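PDB 1FVI: chlorella virus DNA ligase-adenylate from Chlorella virus, which probably seals nicks in duplex DNA in an ATP-dependent reaction, and is caught here as the covalent enzyme-adenylate intermediate. Local coordinates for residues A[4-9]-A[181-186]; A[197-202]-A[256-261]. The protein carries 1 engineered substitution. All coordinates share one frame; numbering follows the deposited sequence.

Contact 1 of 2, residues A[4-9]-A[181-186]; sequences KPLLAA and GILLKM. With AMP (adenosine monophosphate), chain C; SO4 (sulfate ion), chain B.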
ATOM      1  N   LYS A   4       5.829 -20.841   7.025  1.00 35.71           N
ATOM      2  CA  LYS A   4       4.511 -20.300   6.654  1.00 33.47           C
ATOM      3  C   LYS A   4       4.606 -18.790   6.850  1.00 30.67           C
ATOM      4  O   LYS A   4       5.374 -18.321   7.693  1.00 24.34           O
ATOM      5  CB  LYS A   4       3.371 -20.915   7.493  1.00 27.36           C
ATOM      6  CG  LYS A   4       3.481 -20.730   8.984  1.00 30.07           C
ATOM      7  CD  LYS A   4       2.380 -21.473   9.707  1.00 29.32           C
ATOM      8  CE  LYS A   4       2.508 -22.963   9.453  1.00 51.87           C
ATOM      9  NZ  LYS A   4       1.444 -23.774  10.124  1.00 68.70           N
ATOM     10  N   PRO A   5       3.832 -18.002   6.086  1.00 28.66           N
ATOM     11  CA  PRO A   5       3.947 -16.556   6.273  1.00 27.84           C
ATOM     12  C   PRO A   5       3.522 -15.949   7.614  1.00 24.48           C
ATOM     13  O   PRO A   5       2.793 -16.548   8.416  1.00 21.88           O
ATOM     14  CB  PRO A   5       3.166 -15.997   5.078  1.00 19.59           C
ATOM     15  CG  PRO A   5       2.117 -16.981   4.885  1.00 25.08           C
ATOM     16  CD  PRO A   5       2.842 -18.311   5.042  1.00 27.99           C
ATOM     17  N   LEU A   6       4.087 -14.780   7.871  1.00 20.51           N
ATOM     18  CA  LEU A   6       3.790 -13.997   9.058  1.00 26.22           C
ATOM     19  C   LEU A   6       2.441 -13.294   8.784  1.00 25.66           C
ATOM     20  O   LEU A   6       2.265 -12.646   7.743  1.00 22.07           O
ATOM     21  CB  LEU A   6       4.878 -12.932   9.250  1.00 18.23           C
ATOM     22  CG  LEU A   6       5.128 -12.193  10.575  1.00 35.16           C
ATOM     23  CD1 LEU A   6       5.784 -10.862  10.240  1.00 20.22           C
ATOM     24  CD2 LEU A   6       3.872 -11.974  11.406  1.00 19.97           C
ATOM     25  N   LEU A   7       1.482 -13.470   9.685  1.00 24.58           N
ATOM     26  CA  LEU A   7       0.185 -12.829   9.534  1.00 20.36           C
ATOM     27  C   LEU A   7      -0.039 -11.788  10.633  1.00 22.96           C
ATOM     28  O   LEU A   7       0.669 -11.754  11.640  1.00 25.02           O
ATOM     29  CB  LEU A   7      -0.928 -13.873   9.477  1.00 18.19           C
ATOM     30  CG  LEU A   7      -0.727 -14.855   8.320  1.00 21.34           C
ATOM     31  CD1 LEU A   7      -1.795 -15.931   8.380  1.00 28.64           C
ATOM     32  CD2 LEU A   7      -0.759 -14.115   6.967  1.00 23.69           C
ATOM     33  N   ALA A   8      -0.992 -10.899  10.398  1.00 26.12           N
ATOM     34  CA  ALA A   8      -1.279  -9.815  11.319  1.00 21.98           C
ATOM     35  C   ALA A   8      -2.523  -9.935  12.184  1.00 20.46           C
ATOM     36  O   ALA A   8      -3.510 -10.590  11.836  1.00 21.94           O
ATOM     37  CB  ALA A   8      -1.341  -8.472  10.530  1.00 17.60           C
ATOM     38  N   ALA A   9      -2.430  -9.326  13.351  1.00 16.27           N
ATOM     39  CA  ALA A   9      -3.562  -9.238  14.242  1.00 27.40           C
ATOM     40  C   ALA A   9      -4.211  -7.884  13.853  1.00 28.49           C
ATOM     41  O   ALA A   9      -3.583  -7.034  13.208  1.00 19.97           O
ATOM     42  CB  ALA A   9      -3.088  -9.220  15.689  1.00 33.95           C
ATOM     43  N   GLY A 181       2.399  -7.549  19.114  1.00 24.93           N
ATOM     44  CA  GLY A 181       2.667  -6.357  18.333  1.00 22.64           C
ATOM     45  C   GLY A 181       3.726  -6.572  17.263  1.00 25.57           C
ATOM     46  O   GLY A 181       4.449  -5.634  16.924  1.00 23.51           O
ATOM     47  N   ILE A 182       3.801  -7.790  16.714  1.00 27.05           N
ATOM     48  CA  ILE A 182       4.804  -8.121  15.693  1.00 22.35           C
ATOM     49  C   ILE A 182       4.358  -7.605  14.343  1.00 15.82           C
ATOM     50  O   ILE A 182       5.132  -6.978  13.614  1.00 20.44           O
ATOM     51  CB  ILE A 182       5.065  -9.667  15.628  1.00 26.03           C
ATOM     52  CG1 ILE A 182       5.745 -10.151  16.916  1.00 28.73           C
ATOM     53  CG2 ILE A 182       5.929 -10.039  14.428  1.00 14.92           C
ATOM     54  CD1 ILE A 182       5.769 -11.653  17.035  1.00 27.23           C
ATOM     55  N   LEU A 183       3.090  -7.832  14.035  1.00 19.23           N
ATOM     56  CA  LEU A 183       2.515  -7.380  12.772  1.00 26.07           C
ATOM     57  C   LEU A 183       1.056  -7.094  13.040  1.00 15.94           C
ATOM     58  O   LEU A 183       0.320  -7.987  13.450  1.00 18.33           O
ATOM     59  CB  LEU A 183       2.651  -8.456  11.685  1.00 22.13           C
ATOM     60  CG  LEU A 183       2.796  -8.064  10.209  1.00 31.28           C
ATOM     61  CD1 LEU A 183       1.769  -8.830   9.398  1.00 14.71           C
ATOM     62  CD2 LEU A 183       2.743  -6.519   9.962  1.00 14.43           C
ATOM     63  N   LEU A 184       0.654  -5.845  12.808  1.00 16.32           N
ATOM     64  CA  LEU A 184      -0.720  -5.407  13.035  1.00 21.56           C
ATOM     65  C   LEU A 184      -1.291  -4.651  11.836  1.00 25.03           C
ATOM     66  O   LEU A 184      -0.589  -3.889  11.170  1.00 19.81           O
ATOM     67  CB  LEU A 184      -0.797  -4.485  14.268  1.00 24.34           C
ATOM     68  CG  LEU A 184      -0.146  -4.874  15.608  1.00 24.18           C
ATOM     69  CD1 LEU A 184      -0.306  -3.712  16.580  1.00 30.50           C
ATOM     70  CD2 LEU A 184      -0.751  -6.148  16.184  1.00 23.24           C
ATOM     71  N   LYS A 185      -2.569  -4.877  11.554  1.00 29.91           N
ATOM     72  CA  LYS A 185      -3.219  -4.167  10.464  1.00 27.78           C
ATOM     73  C   LYS A 185      -4.179  -3.117  11.021  1.00 27.67           C
ATOM     74  O   LYS A 185      -4.916  -3.353  11.990  1.00 24.06           O
ATOM     75  CB  LYS A 185      -3.878  -5.111   9.440  1.00 30.30           C
ATOM     76  CG  LYS A 185      -4.731  -6.226   9.953  1.00 24.52           C
ATOM     77  CD  LYS A 185      -5.047  -7.180   8.810  1.00 25.29           C
ATOM     78  CE  LYS A 185      -6.167  -8.130   9.156  1.00 29.72           C
ATOM     79  NZ  LYS A 185      -6.599  -8.925   7.972  1.00 19.06           N
ATOM     80  N   MET A 186      -4.105  -1.935  10.425  1.00 17.04           N
ATOM     81  CA  MET A 186      -4.895  -0.807  10.862  1.00 24.53           C
ATOM     82  C   MET A 186      -5.668  -0.099   9.764  1.00 18.86           C
ATOM     83  O   MET A 186      -5.120   0.297   8.751  1.00 20.10           O
ATOM     84  CB  MET A 186      -3.983   0.198  11.564  1.00 25.47           C
ATOM     85  CG  MET A 186      -4.657   1.514  11.882  1.00 30.22           C
ATOM     86  SD  MET A 186      -3.566   2.699  12.621  1.00 32.21           S
ATOM     87  CE  MET A 186      -3.124   3.585  11.244  1.00 12.84           C
TER
HETATM   88  P   AMP C 501      -6.289  -6.690   4.947  1.00 23.67           P
HETATM   89  O1P AMP C 501      -7.190  -7.092   6.025  1.00 21.05           O
HETATM   90  O3P AMP C 501      -7.006  -7.406   3.729  1.00 17.52           O
HETATM   91  O5' AMP C 501      -4.994  -7.451   5.042  1.00 18.40           O
HETATM   92  C5' AMP C 501      -3.966  -7.334   3.941  1.00 19.72           C
HETATM   93  C4' AMP C 501      -3.123  -8.581   3.786  1.00 24.34           C
HETATM   94  O4' AMP C 501      -1.968  -8.189   3.039  1.00 22.47           O
HETATM   95  C3' AMP C 501      -2.610  -9.162   5.124  1.00 20.20           C
HETATM   96  O3' AMP C 501      -2.588 -10.588   5.177  1.00 17.16           O
HETATM   97  C2' AMP C 501      -1.199  -8.692   5.221  1.00 21.56           C
HETATM   98  O2' AMP C 501      -0.409  -9.648   5.918  1.00 17.19           O
HETATM   99  C1' AMP C 501      -0.783  -8.423   3.763  1.00 18.64           C
HETATM  100  N9  AMP C 501       0.048  -7.238   3.672  1.00 22.22           N
HETATM  101  C8  AMP C 501      -0.176  -6.200   2.795  1.00 12.72           C
HETATM  102  N7  AMP C 501       0.728  -5.274   2.943  1.00 14.29           N
HETATM  103  C5  AMP C 501       1.592  -5.689   3.946  1.00 16.16           C
HETATM  104  C6  AMP C 501       2.734  -5.123   4.534  1.00 12.79           C
HETATM  105  N6  AMP C 501       3.230  -3.920   4.159  1.00 17.77           N
HETATM  106  N1  AMP C 501       3.323  -5.842   5.507  1.00 19.40           N
HETATM  107  C2  AMP C 501       2.834  -7.007   5.866  1.00 11.23           C
HETATM  108  N3  AMP C 501       1.767  -7.663   5.400  1.00 15.01           N
HETATM  109  C4  AMP C 501       1.146  -6.958   4.410  1.00 17.68           C
HETATM  110  S   SO4 B 510      -5.640 -11.942   6.300  1.00 19.60           S
HETATM  111  O1  SO4 B 510      -5.645 -13.370   6.598  1.00 28.34           O
HETATM  112  O2  SO4 B 510      -5.030 -11.167   7.434  1.00 22.88           O
HETATM  113  O3  SO4 B 510      -7.065 -11.388   6.033  1.00 23.39           O
HETATM  114  O4  SO4 B 510      -4.866 -11.691   5.008  1.00 21.50           O
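Two backbone hydrogen bonds join Ala9 to the residues on either side of Leu184. Ala9 N donates to Leu183 O over 3.1 Å, and Lys185 N returns a bond to Ala9 O at 2.9 Å. Weaker CA-H...O contacts back up both acceptors: Ala8 CA approaches Leu183 O, and Leu184 CA approaches Ala9 O. The pattern is a parallel bridge between Ala9 and Leu184, by which strand 9-10 is added as an outermost strand to the mixed sheet of the adenylation domain, beside strand 184-186.

The apolar contacts lie mostly ahead of the bridge. Leu6 lays CD2 against Leu183 CB at 3.7 Å and also reaches Ile182 CG2. Leu183 CD1 presses on Ala8 CB at 3.3 Å, tighter than usual for two carbons, while its CD2 turns to C2 of the adenine. Past them, Ala9 CB meets Leu184 CD2.

Charge takes over at Lys185. CG lies between the backbone N and the carbonyl carbon (chi1 47°), and from there the extended chain carries NZ to two anions, AMP O1P at 2.7 Å and sulfate O2 at 2.8 Å. Arg41 grips the same sulfate, and Lys26, the site of covalent AMP attachment, lies beside the Lys185 side chain.

Contact 2 of 2, residues A[197-202]-A[256-261]; sequences ISMTAL and RDFWQN
Met199 is the first residue of strand 190-201 to meet helix 252-260 here, just beyond the classic beta bulge that Ile197 and Ser198 form opposite Glu236. Its CG stands anti to the carbonyl carbon (chi1 -67°), and the rest of the chain is extended, which brings the thioether to the helix backbone at Phe258. SD lies 3.6 Å from Phe258 O, a van der Waals approach, and the terminal methyl CE sits 3.8 Å from Phe258 CD2, the two side chains crossing at about a right angle. Nearer the strand, Met199 CB touches the indole of Trp259 at its edge, 4.0 Å from CZ3. The Met199 side chain also packs on Tyr265, whose ring stacks edge-to-face with Phe258.

Thr200 has its CB directed away from the helix, and its part in the contact is through the backbone: its carbonyl carbon lies 3.8 Å from Trp259 CZ3. Ala201 follows with a CH-pi contact. Its CB stands over one face of the Trp259 six-membered ring, 3.8 Å from the centroid, offset toward the rim and closest to CH2 at 3.4 Å. Trp259 reaches this position with CG anti to the backbone N (chi1 -165°), carrying the indole to the strand. Lys262 makes a cation-pi contact with the same indole and hydrogen-bonds through NZ to Trp259 O.

The axes of residues 197-201 and 256-260 approach to 9.8 Å and cross at -116°, and the Met199 and Trp259 side chains bridge much of the distance between an OB-domain strand and the helix packed on it. No hydrogen bond or salt bridge joins the two segments; the contact relies on dispersion, in which the Met199 thioether lies against the Phe258 ring and carbonyl, and the Trp259 indole against the Ala201 methyl and the strand backbone.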
ATOM      1  N   ILE A 197     -20.065  19.746  -5.414  1.00 37.34           N
ATOM      2  CA  ILE A 197     -20.776  20.985  -5.718  1.00 36.91           C
ATOM      3  C   ILE A 197     -19.954  21.939  -6.594  1.00 36.46           C
ATOM      4  O   ILE A 197     -20.495  22.567  -7.497  1.00 46.11           O
ATOM      5  CB  ILE A 197     -21.279  21.688  -4.452  1.00 29.19           C
ATOM      6  CG1 ILE A 197     -20.122  22.193  -3.618  1.00 34.14           C
ATOM      7  CG2 ILE A 197     -22.129  20.725  -3.618  1.00 43.49           C
ATOM      8  CD1 ILE A 197     -20.545  22.582  -2.218  1.00 53.42           C
ATOM      9  N   SER A 198     -18.645  21.988  -6.378  1.00 35.23           N
ATOM     10  CA  SER A 198     -17.766  22.839  -7.182  1.00 42.61           C
ATOM     11  C   SER A 198     -16.320  22.299  -7.182  1.00 39.39           C
ATOM     12  O   SER A 198     -16.024  21.327  -6.502  1.00 34.25           O
ATOM     13  CB  SER A 198     -17.803  24.291  -6.681  1.00 36.47           C
ATOM     14  OG  SER A 198     -17.285  24.391  -5.366  1.00 45.56           O
ATOM     15  N   MET A 199     -15.443  22.913  -7.979  1.00 43.04           N
ATOM     16  CA  MET A 199     -14.040  22.509  -8.069  1.00 35.52           C
ATOM     17  C   MET A 199     -13.110  23.708  -8.077  1.00 36.57           C
ATOM     18  O   MET A 199     -13.495  24.815  -8.464  1.00 34.60           O
ATOM     19  CB  MET A 199     -13.775  21.694  -9.332  1.00 36.58           C
ATOM     20  CG  MET A 199     -14.449  20.355  -9.357  1.00 44.23           C
ATOM     21  SD  MET A 199     -14.048  19.466 -10.847  1.00 37.40           S
ATOM     22  CE  MET A 199     -15.224  18.093 -10.690  1.00 30.47           C
ATOM     23  N   THR A 200     -11.870  23.465  -7.674  1.00 26.82           N
ATOM     24  CA  THR A 200     -10.861  24.499  -7.634  1.00 31.24           C
ATOM     25  C   THR A 200      -9.671  23.958  -8.414  1.00 46.90           C
ATOM     26  O   THR A 200      -9.251  22.819  -8.176  1.00 41.74           O
ATOM     27  CB  THR A 200     -10.425  24.777  -6.200  1.00 24.72           C
ATOM     28  OG1 THR A 200     -11.577  25.062  -5.410  1.00 39.13           O
ATOM     29  CG2 THR A 200      -9.493  25.964  -6.147  1.00 34.09           C
ATOM     30  N   ALA A 201      -9.170  24.755  -9.366  1.00 38.36           N
ATOM     31  CA  ALA A 201      -8.026  24.375 -10.196  1.00 41.07           C
ATOM     32  C   ALA A 201      -6.723  24.253  -9.395  1.00 40.50           C
ATOM     33  O   ALA A 201      -6.607  24.793  -8.287  1.00 33.52           O
ATOM     34  CB  ALA A 201      -7.854  25.370 -11.323  1.00 42.24           C
ATOM     35  N   LEU A 202      -5.739  23.578  -9.987  1.00 36.50           N
ATOM     36  CA  LEU A 202      -4.443  23.355  -9.347  1.00 42.13           C
ATOM     37  C   LEU A 202      -3.368  24.420  -9.597  1.00 41.53           C
ATOM     38  O   LEU A 202      -2.701  24.853  -8.656  1.00 43.42           O
ATOM     39  CB  LEU A 202      -3.908  21.969  -9.729  1.00 43.98           C
ATOM     40  CG  LEU A 202      -2.522  21.526  -9.245  1.00 43.02           C
ATOM     41  CD1 LEU A 202      -2.388  21.645  -7.724  1.00 40.22           C
ATOM     42  CD2 LEU A 202      -2.281  20.087  -9.692  1.00 35.80           C
ATOM     43  N   ARG A 256      -7.068  15.732 -14.231  1.00 33.67           N
ATOM     44  CA  ARG A 256      -7.303  16.246 -15.578  1.00 30.86           C
ATOM     45  C   ARG A 256      -8.740  15.944 -16.012  1.00 36.67           C
ATOM     46  O   ARG A 256      -9.463  16.840 -16.440  1.00 30.45           O
ATOM     47  CB  ARG A 256      -6.301  15.628 -16.552  1.00 43.86           C
ATOM     48  CG  ARG A 256      -6.523  15.974 -18.023  1.00 58.09           C
ATOM     49  CD  ARG A 256      -7.143  14.802 -18.782  1.00 66.79           C
ATOM     50  NE  ARG A 256      -6.307  13.604 -18.722  1.00 66.51           N
ATOM     51  CZ  ARG A 256      -5.516  13.188 -19.708  1.00 72.26           C
ATOM     52  NH1 ARG A 256      -5.444  13.866 -20.848  1.00 70.62           N
ATOM     53  NH2 ARG A 256      -4.793  12.089 -19.550  1.00 69.91           N
ATOM     54  N   ASP A 257      -9.175  14.697 -15.843  1.00 37.15           N
ATOM     55  CA  ASP A 257     -10.541  14.312 -16.217  1.00 43.91           C
ATOM     56  C   ASP A 257     -11.604  15.127 -15.492  1.00 40.12           C
ATOM     57  O   ASP A 257     -12.513  15.669 -16.126  1.00 39.87           O
ATOM     58  CB  ASP A 257     -10.768  12.813 -15.996  1.00 36.94           C
ATOM     59  CG  ASP A 257      -9.980  11.963 -16.965  1.00 35.81           C
ATOM     60  OD1 ASP A 257      -9.469  12.521 -17.959  1.00 35.31           O
ATOM     61  OD2 ASP A 257      -9.873  10.740 -16.736  1.00 40.68           O
ATOM     62  N   PHE A 258     -11.491  15.191 -14.165  1.00 39.00           N
ATOM     63  CA  PHE A 258     -12.411  15.967 -13.338  1.00 41.35           C
ATOM     64  C   PHE A 258     -12.508  17.409 -13.859  1.00 41.53           C
ATOM     65  O   PHE A 258     -13.614  17.917 -14.018  1.00 36.00           O
ATOM     66  CB  PHE A 258     -11.951  15.977 -11.870  1.00 36.65           C
ATOM     67  CG  PHE A 258     -12.489  14.834 -11.045  1.00 40.94           C
ATOM     68  CD1 PHE A 258     -11.635  14.056 -10.268  1.00 47.15           C
ATOM     69  CD2 PHE A 258     -13.858  14.566 -11.001  1.00 54.60           C
ATOM     70  CE1 PHE A 258     -12.133  13.030  -9.451  1.00 34.94           C
ATOM     71  CE2 PHE A 258     -14.369  13.541 -10.186  1.00 49.06           C
ATOM     72  CZ  PHE A 258     -13.498  12.774  -9.409  1.00 38.10           C
ATOM     73  N   TRP A 259     -11.362  18.023 -14.194  1.00 38.46           N
ATOM     74  CA  TRP A 259     -11.313  19.408 -14.700  1.00 44.13           C
ATOM     75  C   TRP A 259     -11.758  19.641 -16.148  1.00 40.59           C
ATOM     76  O   TRP A 259     -12.342  20.675 -16.454  1.00 43.98           O
ATOM     77  CB  TRP A 259      -9.922  20.010 -14.533  1.00 41.40           C
ATOM     78  CG  TRP A 259      -9.908  21.514 -14.700  1.00 41.50           C
ATOM     79  CD1 TRP A 259      -9.415  22.226 -15.761  1.00 44.58           C
ATOM     80  CD2 TRP A 259     -10.380  22.484 -13.754  1.00 40.17           C
ATOM     81  NE1 TRP A 259      -9.542  23.576 -15.527  1.00 35.80           N
ATOM     82  CE2 TRP A 259     -10.132  23.762 -14.304  1.00 42.43           C
ATOM     83  CE3 TRP A 259     -10.987  22.397 -12.493  1.00 40.40           C
ATOM     84  CZ2 TRP A 259     -10.472  24.944 -13.635  1.00 45.18           C
ATOM     85  CZ3 TRP A 259     -11.325  23.575 -11.828  1.00 46.92           C
ATOM     86  CH2 TRP A 259     -11.065  24.830 -12.402  1.00 46.45           C
ATOM     87  N   GLN A 260     -11.428  18.720 -17.044  1.00 38.86           N
ATOM     88  CA  GLN A 260     -11.818  18.857 -18.437  1.00 35.20           C
ATOM     89  C   GLN A 260     -13.326  18.648 -18.585  1.00 44.17           C
ATOM     90  O   GLN A 260     -13.974  19.288 -19.417  1.00 42.66           O
ATOM     91  CB  GLN A 260     -11.055  17.863 -19.311  1.00 42.92           C
ATOM     92  CG  GLN A 260      -9.553  18.082 -19.330  1.00 52.88           C
ATOM     93  CD  GLN A 260      -9.167  19.485 -19.768  1.00 73.36           C
ATOM     94  OE1 GLN A 260      -8.371  20.162 -19.107  1.00 72.74           O
ATOM     95  NE2 GLN A 260      -9.720  19.925 -20.897  1.00 78.46           N
ATOM     96  N   ASN A 261     -13.889  17.764 -17.764  1.00 43.67           N
ATOM     97  CA  ASN A 261     -15.322  17.493 -17.807  1.00 43.37           C
ATOM     98  C   ASN A 261     -16.008  17.787 -16.482  1.00 37.12           C
ATOM     99  O   ASN A 261     -16.955  17.099 -16.123  1.00 34.14           O
ATOM    100  CB  ASN A 261     -15.578  16.032 -18.195  1.00 45.33           C
ATOM    101  CG  ASN A 261     -15.348  15.764 -19.669  1.00 52.59           C
ATOM    102  OD1 ASN A 261     -14.246  15.393 -20.077  1.00 45.24           O
ATOM    103  ND2 ASN A 261     -16.393  15.949 -20.478  1.00 50.09           N
TER

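Contact 1 is buried within the adenylation domain and contact 2 lies at the surface of the OB-like domain; their centres are 40 Å apart, on opposite sides of the chain's centre, and they do not touch. They share no strand or helix, but strand 184-186 of the first is followed directly in the chain by strand 190-201 of the second, so one run of chain passes from nucleotide pocket to OB sheet. Residues 4-9 and 181-186 pair by backbone hydrogen bonds at a sheet edge and end in a charged ligand site. Between 197-202 and 256-261, strand meets helix mainly through side chains, without hydrogen bonds between the segments, with aromatic and sulfur contacts away from any annotated site.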